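Local coordinates for DUF917 domain-containing protein (Chromobacterium violaceum, PDB 2O3I), which is of unknown function but belongs to the S-Me-THD-like (DUF917) family, with both the N-terminal and the C-terminal domain of that family, at residues A235-M247 against S321-S333. The protein carries 2 engineered substitutions. Numbering follows the deposited sequence.
Sequences ALQDGKVKTAEAM and SYFVEGEGQHVFS
The ring of F323 meets 235-247 with both face and edge. The carbonyl O of T243 lies over one face. At the edge, near the ring plane, V241 O comes 3.2 Å from F323 CZ, and CE of M247, a selenomethionine, approaches CD2. With CG anti to the backbone N (chi1 -174°), the F323 ring is set against the loop between helices 225-237 and 244-255. V241 CG2 packs on F323 CE2 at 3.7 Å.

The imidazole of H330 has a carbonyl on each face: V241 O, offset toward the rim, and G328 O on the opposite side, over the ring centre. At its edge, H330 ND1 donates to V324 O at 2.9 Å, exactly in the ring plane. This bond fixes the ring's rotation. H330 NE2 shares a water with K242 NZ.

E325 OE1 takes the N-H of A244 at 2.9 Å in a nearly straight bond (164°), on the anti side and somewhat out of the carboxylate plane. T243 OG1 accepts from A246 N, so both side chains bind N-H groups in the first turn of helix 244-255. G326 N donates to K242 O at 3.2 Å. K242 NZ forms a salt bridge with E327 OE2 at 2.7 Å, from the syn side but well out of the carboxylate plane.

L236 CD1 packs on V331 CG1 at 4.0 Å, and F19 of helix 10-19 touches V331 and M247. The arrangement is a capped interhelical loop, with a Schellman motif at G239 and an N-cap at T243. It packs on the loop after strand 319-324 and on that strand, which pairs with 352-358 in the antiparallel sheet of the C-terminal S-Me-THD-like domain.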
# COMPACT_ATOMS: atom_id res chain seq x y z
N ALA A 235 -4.63 -40.59 10.19
CA ALA A 235 -3.82 -41.51 10.98
C ALA A 235 -3.47 -40.89 12.34
O ALA A 235 -3.39 -41.59 13.35
CB ALA A 235 -2.54 -41.86 10.22
N LEU A 236 -3.28 -39.57 12.36
CA LEU A 236 -2.96 -38.86 13.59
C LEU A 236 -4.16 -38.86 14.53
O LEU A 236 -4.05 -39.19 15.72
CB LEU A 236 -2.54 -37.42 13.29
CG LEU A 236 -1.15 -37.25 12.66
CD1 LEU A 236 -0.97 -35.83 12.18
CD2 LEU A 236 -0.08 -37.61 13.68
N GLN A 237 -5.31 -38.48 13.97
CA GLN A 237 -6.54 -38.40 14.72
C GLN A 237 -6.92 -39.78 15.27
O GLN A 237 -7.42 -39.90 16.39
CB GLN A 237 -7.64 -37.86 13.80
CG GLN A 237 -9.01 -37.68 14.44
CD GLN A 237 -10.04 -37.12 13.45
OE1 GLN A 237 -9.97 -37.36 12.25
NE2 GLN A 237 -11.02 -36.40 13.97
N ASP A 238 -6.66 -40.82 14.49
CA ASP A 238 -6.97 -42.19 14.89
C ASP A 238 -5.96 -42.81 15.87
O ASP A 238 -6.10 -43.97 16.26
CB ASP A 238 -7.09 -43.10 13.65
CG ASP A 238 -8.22 -42.68 12.72
OD1 ASP A 238 -9.20 -42.05 13.18
OD2 ASP A 238 -8.12 -42.98 11.51
N GLY A 239 -4.93 -42.05 16.25
CA GLY A 239 -3.93 -42.55 17.18
C GLY A 239 -3.03 -43.66 16.65
O GLY A 239 -2.60 -44.53 17.42
N LYS A 240 -2.73 -43.64 15.35
CA LYS A 240 -1.87 -44.66 14.76
C LYS A 240 -0.39 -44.28 14.74
O LYS A 240 0.46 -45.10 14.40
CB LYS A 240 -2.32 -44.98 13.33
CG LYS A 240 -3.73 -45.54 13.20
CD LYS A 240 -4.06 -45.87 11.74
CE LYS A 240 -5.52 -46.28 11.53
NZ LYS A 240 -5.81 -46.54 10.09
N VAL A 241 -0.09 -43.04 15.11
CA VAL A 241 1.30 -42.58 15.12
C VAL A 241 1.55 -41.70 16.34
O VAL A 241 1.31 -40.49 16.32
CB VAL A 241 1.63 -41.82 13.80
CG1 VAL A 241 0.52 -40.86 13.46
CG2 VAL A 241 2.95 -41.09 13.92
N LYS A 242 2.04 -42.33 17.41
CA LYS A 242 2.30 -41.66 18.68
C LYS A 242 3.78 -41.48 19.01
O LYS A 242 4.13 -40.97 20.08
CB LYS A 242 1.62 -42.43 19.81
CG LYS A 242 0.12 -42.65 19.65
CD LYS A 242 -0.41 -43.53 20.77
CE LYS A 242 -1.92 -43.69 20.71
NZ LYS A 242 -2.63 -42.40 20.91
N THR A 243 4.66 -41.91 18.11
CA THR A 243 6.09 -41.79 18.31
C THR A 243 6.76 -41.28 17.04
O THR A 243 6.26 -41.49 15.93
CB THR A 243 6.75 -43.15 18.64
OG1 THR A 243 6.52 -44.05 17.55
CG2 THR A 243 6.17 -43.73 19.92
N ALA A 244 7.89 -40.61 17.21
CA ALA A 244 8.64 -40.08 16.08
C ALA A 244 8.98 -41.21 15.10
O ALA A 244 8.88 -41.04 13.89
CB ALA A 244 9.93 -39.41 16.58
N GLU A 245 9.37 -42.37 15.64
CA GLU A 245 9.71 -43.52 14.81
C GLU A 245 8.50 -43.95 13.99
O GLU A 245 8.61 -44.26 12.80
CB GLU A 245 10.17 -44.69 15.68
CG GLU A 245 10.69 -45.88 14.90
CD GLU A 245 11.05 -47.06 15.79
OE1 GLU A 245 11.62 -46.83 16.88
OE2 GLU A 245 10.78 -48.22 15.40
N ALA A 246 7.34 -43.99 14.64
CA ALA A 246 6.11 -44.37 13.95
C ALA A 246 5.77 -43.36 12.86
O ALA A 246 5.23 -43.72 11.82
CB ALA A 246 4.95 -44.46 14.96
N MSE A 247 6.08 -42.09 13.10
CA MSE A 247 5.80 -41.05 12.10
C MSE A 247 6.63 -41.31 10.86
O MSE A 247 6.11 -41.27 9.74
CB MSE A 247 6.10 -39.66 12.67
CG MSE A 247 6.05 -38.52 11.65
SE MSE A 247 4.37 -38.42 10.65
CE MSE A 247 3.52 -37.00 11.66
N SER A 321 9.85 -30.12 10.98
CA SER A 321 8.62 -30.26 11.76
C SER A 321 8.80 -30.98 13.08
O SER A 321 9.62 -31.90 13.19
CB SER A 321 7.55 -30.98 10.93
OG SER A 321 7.21 -30.24 9.79
N TYR A 322 8.00 -30.59 14.06
CA TYR A 322 8.06 -31.19 15.38
C TYR A 322 7.12 -32.38 15.47
O TYR A 322 6.15 -32.49 14.70
CB TYR A 322 7.64 -30.18 16.45
CG TYR A 322 8.28 -28.81 16.35
CD1 TYR A 322 9.66 -28.65 16.52
CD2 TYR A 322 7.51 -27.68 16.07
CE1 TYR A 322 10.25 -27.40 16.42
CE2 TYR A 322 8.09 -26.43 15.97
CZ TYR A 322 9.46 -26.29 16.14
OH TYR A 322 10.04 -25.05 16.01
N PHE A 323 7.43 -33.27 16.40
CA PHE A 323 6.58 -34.40 16.69
C PHE A 323 6.65 -34.62 18.19
O PHE A 323 7.70 -34.97 18.74
CB PHE A 323 6.98 -35.68 15.96
CG PHE A 323 5.99 -36.80 16.16
CD1 PHE A 323 6.02 -37.58 17.32
CD2 PHE A 323 4.93 -36.98 15.27
CE1 PHE A 323 5.01 -38.51 17.59
CE2 PHE A 323 3.92 -37.91 15.53
CZ PHE A 323 3.96 -38.68 16.69
N VAL A 324 5.53 -34.37 18.86
CA VAL A 324 5.46 -34.54 20.29
C VAL A 324 4.88 -35.92 20.58
O VAL A 324 3.70 -36.19 20.34
CB VAL A 324 4.57 -33.45 20.92
CG1 VAL A 324 4.72 -33.46 22.44
CG2 VAL A 324 4.96 -32.09 20.35
N GLU A 325 5.73 -36.80 21.10
CA GLU A 325 5.32 -38.16 21.42
C GLU A 325 4.38 -38.19 22.63
O GLU A 325 4.27 -37.22 23.37
CB GLU A 325 6.55 -39.02 21.69
CG GLU A 325 7.46 -39.17 20.48
CD GLU A 325 8.63 -40.11 20.72
OE1 GLU A 325 9.26 -40.54 19.73
OE2 GLU A 325 8.91 -40.41 21.90
N GLY A 326 3.70 -39.32 22.80
CA GLY A 326 2.78 -39.48 23.91
C GLY A 326 1.35 -39.60 23.44
O GLY A 326 1.07 -40.13 22.37
N GLU A 327 0.42 -39.10 24.25
CA GLU A 327 -0.99 -39.14 23.90
C GLU A 327 -1.47 -37.71 23.69
O GLU A 327 -1.19 -36.83 24.50
CB GLU A 327 -1.81 -39.79 25.02
CG GLU A 327 -1.32 -41.18 25.44
CD GLU A 327 -1.73 -42.29 24.47
OE1 GLU A 327 -1.27 -43.43 24.66
OE2 GLU A 327 -2.52 -42.02 23.54
N GLY A 328 -2.17 -37.47 22.59
CA GLY A 328 -2.66 -36.13 22.33
C GLY A 328 -2.06 -35.50 21.10
O GLY A 328 -1.46 -36.18 20.27
N GLN A 329 -2.22 -34.18 20.98
CA GLN A 329 -1.71 -33.44 19.84
C GLN A 329 -0.23 -33.76 19.62
O GLN A 329 0.60 -33.52 20.48
CB GLN A 329 -1.89 -31.93 20.07
CG GLN A 329 -1.65 -31.07 18.84
CD GLN A 329 -2.48 -31.51 17.64
OE1 GLN A 329 -3.70 -31.63 17.73
NE2 GLN A 329 -1.82 -31.76 16.52
N HIS A 330 0.07 -34.29 18.44
CA HIS A 330 1.43 -34.67 18.08
C HIS A 330 2.13 -33.62 17.22
O HIS A 330 3.35 -33.49 17.28
CB HIS A 330 1.41 -36.01 17.33
CG HIS A 330 0.82 -37.13 18.12
ND1 HIS A 330 1.34 -37.57 19.32
CD2 HIS A 330 -0.26 -37.92 17.87
CE1 HIS A 330 0.61 -38.57 19.78
NE2 HIS A 330 -0.36 -38.81 18.92
N VAL A 331 1.35 -32.90 16.41
CA VAL A 331 1.90 -31.87 15.52
C VAL A 331 1.52 -30.44 15.89
O VAL A 331 0.38 -30.14 16.26
CB VAL A 331 1.49 -32.15 14.04
CG1 VAL A 331 1.94 -33.54 13.65
CG2 VAL A 331 -0.02 -31.99 13.86
N PHE A 332 2.50 -29.54 15.78
CA PHE A 332 2.31 -28.14 16.13
C PHE A 332 3.05 -27.21 15.19
O PHE A 332 4.13 -27.53 14.71
CB PHE A 332 2.85 -27.87 17.54
CG PHE A 332 2.12 -28.57 18.64
CD1 PHE A 332 1.16 -27.89 19.39
CD2 PHE A 332 2.42 -29.88 18.97
CE1 PHE A 332 0.51 -28.51 20.45
CE2 PHE A 332 1.78 -30.52 20.03
CZ PHE A 332 0.82 -29.83 20.78
N SER A 333 2.45 -26.05 14.94
CA SER A 333 3.11 -25.03 14.14
C SER A 333 3.79 -24.21 15.23
O SER A 333 3.44 -24.33 16.41
CB SER A 333 2.09 -24.14 13.41
OG SER A 333 1.42 -23.29 14.33
O HOH W 1 -2.90 -39.97 19.66